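Local coordinates for BauA (Acinetobacter baumannii, PDB 6HCP), which takes up iron as its complex with the siderophore preacinetobactin across the bacterial outer membrane, as a member of the TonB-dependent receptor family, at residues Gly213-Val217 against Asn218-Lys222; Thr324-Ser328 against Thr329-Ser333; Tyr379-Arg382 against Ile383-Gly386; Ser452-Thr455 against Leu456-Ala460. One frame throughout, in Å; residues are numbered along the deposited sequence. Where two conformers were deposited one is given.

Contact 1 of 4, residues Gly213-Val217 against Asn218-Lys222; sequences GDAAV and NDQSK
V217 and Q220 meet at the tip of a tight chain reversal, where V217 CB lies 3.6 Å from Q220 OE1. CG of Q220 is anti to the backbone N (chi1 -173°) and the chain runs on extended, which lays both its CB and its amide against the valine; the polar atoms of that amide go on to S97 OG through OE1 and to G253 O through NE2. The branched valine suits this buried spot. Between them a type II beta turn from V217 to Q220 closes with Q220 N bonded to V217 O at 3.1 Å. D219 takes the positive-phi corner of the turn, a place that aspartate tolerates better than beta-branched residues do, and its carboxylate salt-bridges K268 of the second subunit. The turn links barrel strands 202-212 and 221-234. Behind it A215 N gives Q220 O a short bond, 2.8 Å and nearly straight at 175°. K222, extended beyond CG, lays CD 3.7 Å from A215 CB, where a small methyl leaves room for the long chain. Its NZ reaches a water (2.9 Å), weakly bonded in turn to A216 N, and also S97 OG. G213 O accepts K222 N at 3.1 Å; at the backbone angles of G213 a CB would strike the preceding carbonyl oxygen.

Contact 2 of 4, residues Thr324-Ser328 against Thr329-Ser333; sequences TITSS and TGTLS
S333 O is gripped from two directions: T324 N donates to it at 2.8 Å, and a water donates to S333 O at 2.9 Å. The same water lies 2.6 Å from T324 OG1. S333 N returns the bond to T324 O, completing the antiparallel hydrogen-bonded pair. One step on, I325 and L332 share the opposite face of the sheet, I325 CG1 against L332 CD1 at 3.8 Å; these branched apolar chains suit a buried side, where both also touch V258. T326 and T331 cross obliquely, the hydroxyl of T326 lying over the methyl of T331 (OG1 to CG2 3.3 Å), while T326 N bonds T331 O. Nearer the bend, in one of its two conformers, S327 has OG anti to the backbone N (chi1 175°), where it receives T329 N at 3.1 Å in an almost straight bond, an ST turn. The backbone N of S327 is buried with no partner in the model. With a positive phi, G330 has no CB to collide with the preceding carbonyl. N399 of the third subunit donates to S328 O at the tip. The whole is a two-stranded beta hairpin of the TonB-dependent receptor barrel, its type I turn closed by G330 N on S327 O at 2.9 Å.

Contact 3 of 4, residues Tyr379-Arg382 against Ile383-Gly386; sequences YGYR and IIPG. With EDO (1,2-ethanediol), chain Q.
P385 lays its ring CD over the face of the Y381 ring, an aromatic-proline CH-pi contact made within one short bend and without any hydrogen bond between the two segments. CD stands 3.6 Å from the centroid of the Y381 ring and only 20° off the ring normal, offset a little toward the rim; the nearest ring atom is CE1, at 3.4 Å from CD. Proline fits here because the carbon bonded to its nitrogen carries slightly polarised hydrogens and is held rigidly in the ring, and tyrosine supplies a broad electron-rich face. With chi1 at -71°, CG of Y381 sits anti to its own carbonyl carbon, which carries the ring toward the residues that follow. Its OH ends in a weak hydrogen bond to T409 OG1. The contact marks the point where strand 361-381 of the beta barrel gives out and the chain enters the loop leading to strand 391-394. I384 is buried: its CG1 packs on Y381 CB at 3.9 Å, and it also rests on L336 and Q338 of the neighbouring strand 331-358. On the exposed side R382 and I383 run side by side. The bend at chi3 of R382 (55°) turns the guanidinium so that I383 CG1 lies over one face, toward its rim, and I383 CD1 comes within 3.3 Å of R382 NH2. An ethanediol molecule, probably from the crystallisation liquor, sits by I384 CG2 (3.5 Å to its C1) and gives P385 O a weak hydrogen bond from O2; E407 O and T409 OG1 hold it as well.

Contact 4 of 4, residues Ser452-Thr455 against Leu456-Ala460; sequences SVNT and LPENA
N454 and L456 carry most of this contact, with T455 between them, and together they form an Asx turn in the loop that connects barrel strands 436-451 and 461-473. The carboxamide oxygen OD1 of N454 receives the backbone N of L456 at 3.1 Å, a weak bond with an N-H...O angle of 149°. What brings OD1 there is the first torsion: CG of N454 is anti to its backbone N (chi1 -172°), carrying the amide forward along the chain. Asparagine is apt because its OD1 can stand in for the carbonyl oxygen of the residue before it and accept the N-H two residues ahead. L456 crosses it at about a right angle; its CB is 3.4 Å from N454 OD1, with CG and CD1 a little farther from the same oxygen. P457 follows, and a residue before proline is disfavoured in helical conformation, in keeping with the extended backbone of L456; the carbonyl O of P457 takes a bond from Q493 NE2. Inside the bend a water approaches both N454 O (3.0 Å) and L456 O (2.8 Å), although with other acceptors nearby it has too few protons to serve all at once. The other end of the amide, ND2, makes a weak bond to Q493 OE1. E458 comes at N454 from the opposite direction, its carboxylate plane turned 49° from the amide plane. S451 N holds E458 OE2, and a second water donates to that oxygen at 2.5 Å while accepting a weak bond from N454 ND2 at 2.7 Å.

From the N terminus the four contacts follow one another in series; each is local, and none nests within or crosses another. Contact 1 closes the short connection between strands 202-212 and 221-234. Contact 2 closes the hairpin of strands 320-325 and 331-358, and contact 3 bends the chain away from the end of strand 361-381, the barrel neighbour of 331-358; the nearest atoms of contacts 2 and 3 are about 12 Å apart. Contact 4 shapes the loop from strand 436-451 to 461-473, with its nearest atoms about 10 Å from contact 3. Contacts 1 and 2 also meet other subunits, whereas no other protein chain of the assembly touches contacts 3 and 4.

Contact 1 of 4, residues Gly213-Val217 against Asn218-Lys222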
loop_
_atom_site.group_PDB
_atom_site.type_symbol
_atom_site.label_atom_id
_atom_site.label_comp_id
_atom_site.label_asym_id
_atom_site.label_seq_id
_atom_site.Cartn_x
_atom_site.Cartn_y
_atom_site.Cartn_z
ATOM N N GLY A 213 15.774 10.613 13.227
ATOM C CA GLY A 213 15.663 10.604 11.782
ATOM C C GLY A 213 14.286 11.022 11.307
ATOM O O GLY A 213 13.361 11.249 12.101
ATOM N N ASP A 214 14.136 11.028 9.982
ATOM C CA ASP A 214 12.919 11.395 9.303
ATOM C C ASP A 214 11.779 10.488 9.739
ATOM O O ASP A 214 11.903 9.270 9.737
ATOM C CB ASP A 214 13.080 11.269 7.789
ATOM C CG ASP A 214 14.020 12.291 7.199
ATOM O OD1 ASP A 214 14.288 13.291 7.879
ATOM O OD2 ASP A 214 14.333 12.154 6.015
ATOM N N ALA A 215 10.636 11.109 10.015
ATOM C CA ALA A 215 9.430 10.389 10.431
ATOM C C ALA A 215 8.500 10.261 9.223
ATOM O O ALA A 215 8.930 10.452 8.077
ATOM C CB ALA A 215 8.742 11.127 11.569
ATOM N N ALA A 216 7.224 9.937 9.483
ATOM C CA ALA A 216 6.318 9.537 8.409
ATOM C C ALA A 216 5.660 10.752 7.763
ATOM O O ALA A 216 5.155 10.678 6.651
ATOM C CB ALA A 216 5.299 8.566 8.922
ATOM N N VAL A 217 5.660 11.885 8.461
ATOM C CA VAL A 217 5.143 13.111 7.904
ATOM C C VAL A 217 6.228 13.761 7.038
ATOM O O VAL A 217 7.392 13.795 7.444
ATOM C CB VAL A 217 4.657 14.039 9.037
ATOM C CG1 VAL A 217 4.352 15.451 8.565
ATOM C CG2 VAL A 217 3.439 13.437 9.725
ATOM N N ASN A 218 5.820 14.435 5.954
ATOM C CA ASN A 218 6.772 15.185 5.109
ATOM C C ASN A 218 7.557 16.201 5.948
ATOM O O ASN A 218 6.969 16.985 6.685
ATOM C CB ASN A 218 6.093 15.951 3.978
ATOM C CG ASN A 218 5.451 15.063 2.929
ATOM O OD1 ASN A 218 5.737 13.873 2.843
ATOM N ND2 ASN A 218 4.568 15.638 2.130
ATOM N N ASP A 219 8.888 16.183 5.793
ATOM C CA ASP A 219 9.796 17.177 6.372
ATOM C C ASP A 219 9.702 17.199 7.908
ATOM O O ASP A 219 10.096 18.177 8.539
ATOM C CB ASP A 219 9.467 18.590 5.901
ATOM C CG ASP A 219 9.777 18.825 4.432
ATOM O OD1 ASP A 219 10.673 18.121 3.910
ATOM O OD2 ASP A 219 9.031 19.619 3.802
ATOM N N GLN A 220 9.261 16.094 8.501
ATOM C CA GLN A 220 9.239 15.969 9.958
ATOM C C GLN A 220 10.284 14.941 10.368
ATOM O O GLN A 220 10.366 13.889 9.782
ATOM C CB GLN A 220 7.850 15.533 10.418
ATOM C CG GLN A 220 7.666 15.535 11.926
ATOM C CD GLN A 220 6.234 15.209 12.281
ATOM O OE1 GLN A 220 5.872 14.045 12.424
ATOM N NE2 GLN A 220 5.392 16.241 12.358
ATOM N N SER A 221 11.093 15.284 11.369
ATOM C CA SER A 221 12.026 14.353 11.948
ATOM C C SER A 221 11.864 14.361 13.469
ATOM O O SER A 221 11.457 15.360 14.053
ATOM C CB SER A 221 13.441 14.695 11.531
ATOM O OG SER A 221 13.828 15.926 12.091
ATOM N N LYS A 222 12.094 13.201 14.078
ATOM C CA LYS A 222 11.834 12.967 15.492
ATOM C C LYS A 222 13.080 12.390 16.150
ATOM O O LYS A 222 13.632 11.411 15.657
ATOM C CB LYS A 222 10.682 11.979 15.655
ATOM C CG LYS A 222 9.335 12.471 15.159
ATOM C CD LYS A 222 8.306 11.393 15.258
ATOM C CE LYS A 222 6.907 11.848 14.936
ATOM N NZ LYS A 222 5.989 10.688 14.839
HETATM O O HOH W 1 6.150 8.984 12.496
#

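Contact 2 of 4, residues Thr324-Ser328 against Thr329-Ser333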
loop_
_atom_site.group_PDB
_atom_site.type_symbol
_atom_site.label_atom_id
_atom_site.label_comp_id
_atom_site.label_asym_id
_atom_site.label_seq_id
_atom_site.Cartn_x
_atom_site.Cartn_y
_atom_site.Cartn_z
ATOM N N THR A 324 -4.154 29.937 9.776
ATOM C CA THR A 324 -5.564 30.149 9.566
ATOM C C THR A 324 -5.924 29.860 8.112
ATOM O O THR A 324 -5.350 30.492 7.199
ATOM C CB THR A 324 -5.969 31.589 9.928
ATOM O OG1 THR A 324 -5.515 31.846 11.259
ATOM C CG2 THR A 324 -7.461 31.824 9.825
ATOM N N ILE A 325 -6.933 29.004 7.906
ATOM C CA ILE A 325 -7.434 28.747 6.559
ATOM C C ILE A 325 -8.392 29.879 6.169
ATOM O O ILE A 325 -9.466 30.048 6.772
ATOM C CB ILE A 325 -8.111 27.371 6.455
ATOM C CG1 ILE A 325 -7.135 26.239 6.776
ATOM C CG2 ILE A 325 -8.774 27.185 5.083
ATOM C CD1 ILE A 325 -7.773 24.870 6.823
ATOM N N THR A 326 -7.990 30.668 5.170
ATOM C CA THR A 326 -8.698 31.897 4.831
ATOM C C THR A 326 -9.493 31.780 3.532
ATOM O O THR A 326 -10.221 32.703 3.204
ATOM C CB THR A 326 -7.749 33.091 4.727
ATOM O OG1 THR A 326 -6.819 32.834 3.678
ATOM C CG2 THR A 326 -7.015 33.347 6.025
ATOM N N SER A 327 -9.402 30.639 2.839
ATOM C CA SER A 327 -10.241 30.414 1.644
ATOM C C SER A 327 -10.555 28.927 1.481
ATOM O O SER A 327 -9.744 28.071 1.822
ATOM C CB SER A 327 -9.591 30.975 0.389
ATOM O OG SER A 327 -10.363 30.642 -0.764
ATOM N N SER A 328 -11.681 28.635 0.826
ATOM C CA SER A 328 -12.015 27.270 0.447
ATOM C C SER A 328 -11.068 26.750 -0.642
ATOM O O SER A 328 -11.011 25.542 -0.894
ATOM C CB SER A 328 -13.454 27.190 -0.005
ATOM O OG SER A 328 -13.651 28.000 -1.152
ATOM N N THR A 329 -10.264 27.629 -1.244
ATOM C CA THR A 329 -9.248 27.166 -2.195
ATOM C C THR A 329 -8.052 26.555 -1.451
ATOM O O THR A 329 -7.144 26.012 -2.087
ATOM C CB THR A 329 -8.747 28.292 -3.112
ATOM O OG1 THR A 329 -8.095 29.274 -2.299
ATOM C CG2 THR A 329 -9.844 28.942 -3.924
ATOM N N GLY A 330 -7.955 26.803 -0.140
ATOM C CA GLY A 330 -6.894 26.240 0.683
ATOM C C GLY A 330 -5.865 27.254 1.159
ATOM O O GLY A 330 -4.892 26.876 1.806
ATOM N N THR A 331 -6.102 28.545 0.911
ATOM C CA THR A 331 -5.182 29.590 1.360
ATOM C C THR A 331 -4.995 29.512 2.887
ATOM O O THR A 331 -5.960 29.405 3.638
ATOM C CB THR A 331 -5.665 30.982 0.935
ATOM O OG1 THR A 331 -5.916 30.946 -0.476
ATOM C CG2 THR A 331 -4.646 32.053 1.275
ATOM N N LEU A 332 -3.736 29.551 3.312
ATOM C CA LEU A 332 -3.331 29.459 4.712
ATOM C C LEU A 332 -2.453 30.663 5.064
ATOM O O LEU A 332 -1.510 30.983 4.362
ATOM C CB LEU A 332 -2.572 28.152 4.952
ATOM C CG LEU A 332 -2.260 27.824 6.410
ATOM C CD1 LEU A 332 -3.524 27.423 7.144
ATOM C CD2 LEU A 332 -1.215 26.727 6.525
ATOM N N SER A 333 -2.807 31.337 6.158
ATOM C CA SER A 333 -2.065 32.473 6.683
ATOM C C SER A 333 -1.511 32.088 8.056
ATOM O O SER A 333 -2.286 31.813 8.978
ATOM C CB SER A 333 -2.967 33.696 6.770
ATOM O OG SER A 333 -2.256 34.797 7.305
HETATM O O HOH W 2 -3.098 32.709 11.628
#

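Contact 3 of 4, residues Tyr379-Arg382 against Ile383-Gly386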
loop_
_atom_site.group_PDB
_atom_site.type_symbol
_atom_site.label_atom_id
_atom_site.label_comp_id
_atom_site.label_asym_id
_atom_site.label_seq_id
_atom_site.Cartn_x
_atom_site.Cartn_y
_atom_site.Cartn_z
ATOM N N TYR A 379 9.607 32.835 28.462
ATOM C CA TYR A 379 10.220 33.683 27.458
ATOM C C TYR A 379 9.383 33.576 26.191
ATOM O O TYR A 379 8.820 32.512 25.919
ATOM C CB TYR A 379 11.626 33.194 27.115
ATOM C CG TYR A 379 12.569 33.037 28.268
ATOM C CD1 TYR A 379 12.443 31.986 29.155
ATOM C CD2 TYR A 379 13.594 33.951 28.481
ATOM C CE1 TYR A 379 13.295 31.842 30.234
ATOM C CE2 TYR A 379 14.421 33.851 29.587
ATOM C CZ TYR A 379 14.287 32.785 30.454
ATOM O OH TYR A 379 15.137 32.648 31.512
ATOM N N GLY A 380 9.279 34.657 25.423
ATOM C CA GLY A 380 8.631 34.505 24.135
ATOM C C GLY A 380 8.529 35.769 23.312
ATOM O O GLY A 380 8.695 36.879 23.799
ATOM N N TYR A 381 8.221 35.558 22.027
ATOM C CA TYR A 381 7.719 36.581 21.122
ATOM C C TYR A 381 6.333 36.168 20.633
ATOM O O TYR A 381 6.172 35.111 19.995
ATOM C CB TYR A 381 8.582 36.710 19.861
ATOM C CG TYR A 381 9.948 37.313 20.045
ATOM C CD1 TYR A 381 10.106 38.655 20.358
ATOM C CD2 TYR A 381 11.070 36.598 19.662
ATOM C CE1 TYR A 381 11.365 39.236 20.402
ATOM C CE2 TYR A 381 12.331 37.158 19.711
ATOM C CZ TYR A 381 12.476 38.483 20.066
ATOM O OH TYR A 381 13.733 38.999 20.063
ATOM N N ARG A 382 5.379 37.077 20.790
ATOM C CA ARG A 382 4.130 37.007 20.081
ATOM C C ARG A 382 4.346 37.508 18.646
ATOM O O ARG A 382 3.668 37.080 17.730
ATOM C CB ARG A 382 3.064 37.837 20.807
ATOM C CG ARG A 382 1.638 37.384 20.522
ATOM C CD ARG A 382 0.563 38.265 21.144
ATOM N NE ARG A 382 0.687 39.670 20.767
ATOM C CZ ARG A 382 0.244 40.200 19.628
ATOM N NH1 ARG A 382 -0.443 39.467 18.769
ATOM N NH2 ARG A 382 0.510 41.461 19.341
ATOM N N ILE A 383 5.185 38.534 18.499
ATOM C CA ILE A 383 5.577 39.077 17.192
ATOM C C ILE A 383 7.102 39.053 17.130
ATOM O O ILE A 383 7.763 39.630 17.977
ATOM C CB ILE A 383 5.034 40.507 16.981
ATOM C CG1 ILE A 383 3.513 40.598 17.131
ATOM C CG2 ILE A 383 5.486 41.050 15.636
ATOM C CD1 ILE A 383 2.994 42.016 17.214
ATOM N N ILE A 384 7.659 38.261 16.215
ATOM C CA ILE A 384 9.088 38.132 16.087
ATOM C C ILE A 384 9.604 39.316 15.270
ATOM O O ILE A 384 9.177 39.512 14.130
ATOM C CB ILE A 384 9.457 36.806 15.401
ATOM C CG1 ILE A 384 8.866 35.590 16.116
ATOM C CG2 ILE A 384 10.958 36.681 15.257
ATOM C CD1 ILE A 384 9.102 34.304 15.374
ATOM N N PRO A 385 10.575 40.098 15.793
ATOM C CA PRO A 385 11.170 41.197 15.026
ATOM C C PRO A 385 11.741 40.713 13.682
ATOM O O PRO A 385 12.521 39.757 13.636
ATOM C CB PRO A 385 12.277 41.745 15.942
ATOM C CG PRO A 385 11.874 41.298 17.332
ATOM C CD PRO A 385 11.161 39.971 17.136
ATOM N N GLY A 386 11.269 41.323 12.592
ATOM C CA GLY A 386 11.732 40.986 11.246
ATOM C C GLY A 386 10.869 39.911 10.602
ATOM O O GLY A 386 11.078 39.540 9.453
HETATM C C1 EDO Q . 14.377 37.069 16.053
HETATM O O1 EDO Q . 15.528 36.363 16.505
HETATM C C2 EDO Q . 14.798 38.261 15.212
HETATM O O2 EDO Q . 14.892 37.850 13.847
#

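Contact 4 of 4, residues Ser452-Thr455 against Leu456-Ala460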
loop_
_atom_site.group_PDB
_atom_site.type_symbol
_atom_site.label_atom_id
_atom_site.label_comp_id
_atom_site.label_asym_id
_atom_site.label_seq_id
_atom_site.Cartn_x
_atom_site.Cartn_y
_atom_site.Cartn_z
ATOM N N SER A 452 5.022 37.212 38.309
ATOM C CA SER A 452 5.783 38.452 38.507
ATOM C C SER A 452 5.171 39.618 37.722
ATOM O O SER A 452 5.537 40.753 37.986
ATOM C CB SER A 452 7.228 38.281 38.139
ATOM O OG SER A 452 7.357 38.109 36.733
ATOM N N VAL A 453 4.220 39.365 36.813
ATOM C CA VAL A 453 3.591 40.458 36.080
ATOM C C VAL A 453 2.112 40.612 36.459
ATOM O O VAL A 453 1.429 41.437 35.885
ATOM C CB VAL A 453 3.733 40.293 34.559
ATOM C CG1 VAL A 453 5.194 40.381 34.146
ATOM C CG2 VAL A 453 3.076 39.008 34.071
ATOM N N ASN A 454 1.623 39.826 37.421
ATOM C CA ASN A 454 0.267 39.987 37.917
ATOM C C ASN A 454 0.257 41.184 38.862
ATOM O O ASN A 454 1.041 41.216 39.802
ATOM C CB ASN A 454 -0.224 38.742 38.661
ATOM C CG ASN A 454 -1.693 38.792 39.013
ATOM O OD1 ASN A 454 -2.474 39.492 38.360
ATOM N ND2 ASN A 454 -2.092 37.966 39.970
ATOM N N THR A 455 -0.691 42.106 38.669
ATOM C CA THR A 455 -0.861 43.199 39.648
ATOM C C THR A 455 -2.019 42.878 40.606
ATOM O O THR A 455 -2.120 43.481 41.678
ATOM C CB THR A 455 -1.062 44.549 38.950
ATOM O OG1 THR A 455 -2.083 44.366 37.967
ATOM C CG2 THR A 455 0.211 45.060 38.305
ATOM N N LEU A 456 -2.842 41.887 40.252
ATOM C CA LEU A 456 -3.990 41.504 41.082
ATOM C C LEU A 456 -3.500 40.708 42.290
ATOM O O LEU A 456 -2.369 40.223 42.323
ATOM C CB LEU A 456 -4.993 40.702 40.239
ATOM C CG LEU A 456 -5.646 41.454 39.074
ATOM C CD1 LEU A 456 -6.540 40.525 38.267
ATOM C CD2 LEU A 456 -6.443 42.654 39.556
ATOM N N PRO A 457 -4.306 40.621 43.370
ATOM C CA PRO A 457 -3.868 39.952 44.596
ATOM C C PRO A 457 -3.520 38.475 44.336
ATOM O O PRO A 457 -4.055 37.846 43.407
ATOM C CB PRO A 457 -5.089 40.074 45.531
ATOM C CG PRO A 457 -5.887 41.244 44.980
ATOM C CD PRO A 457 -5.669 41.178 43.476
ATOM N N GLU A 458 -2.589 37.957 45.129
ATOM C CA GLU A 458 -2.240 36.532 45.090
ATOM C C GLU A 458 -2.418 35.932 46.485
ATOM O O GLU A 458 -1.753 36.365 47.439
ATOM C CB GLU A 458 -0.803 36.366 44.602
ATOM C CG GLU A 458 -0.628 36.831 43.164
ATOM C CD GLU A 458 0.811 37.003 42.730
ATOM O OE1 GLU A 458 1.685 37.146 43.594
ATOM O OE2 GLU A 458 1.057 36.890 41.529
ATOM N N ASN A 459 -3.340 34.974 46.597
ATOM C CA ASN A 459 -3.703 34.384 47.904
ATOM C C ASN A 459 -3.944 32.886 47.708
ATOM O O ASN A 459 -4.576 32.496 46.709
ATOM C CB ASN A 459 -4.957 35.043 48.489
ATOM C CG ASN A 459 -4.757 36.514 48.804
ATOM O OD1 ASN A 459 -5.387 37.397 48.211
ATOM N ND2 ASN A 459 -3.871 36.777 49.735
ATOM N N ALA A 460 -3.590 32.104 48.725
ATOM C CA ALA A 460 -3.915 30.658 48.788
ATOM C C ALA A 460 -5.416 30.477 48.961
ATOM O O ALA A 460 -6.083 31.299 49.581
ATOM C CB ALA A 460 -3.164 29.994 49.916
HETATM O O HOH W 3 0.420 40.448 42.611
HETATM O O HOH W 4 -0.598 35.739 39.973
#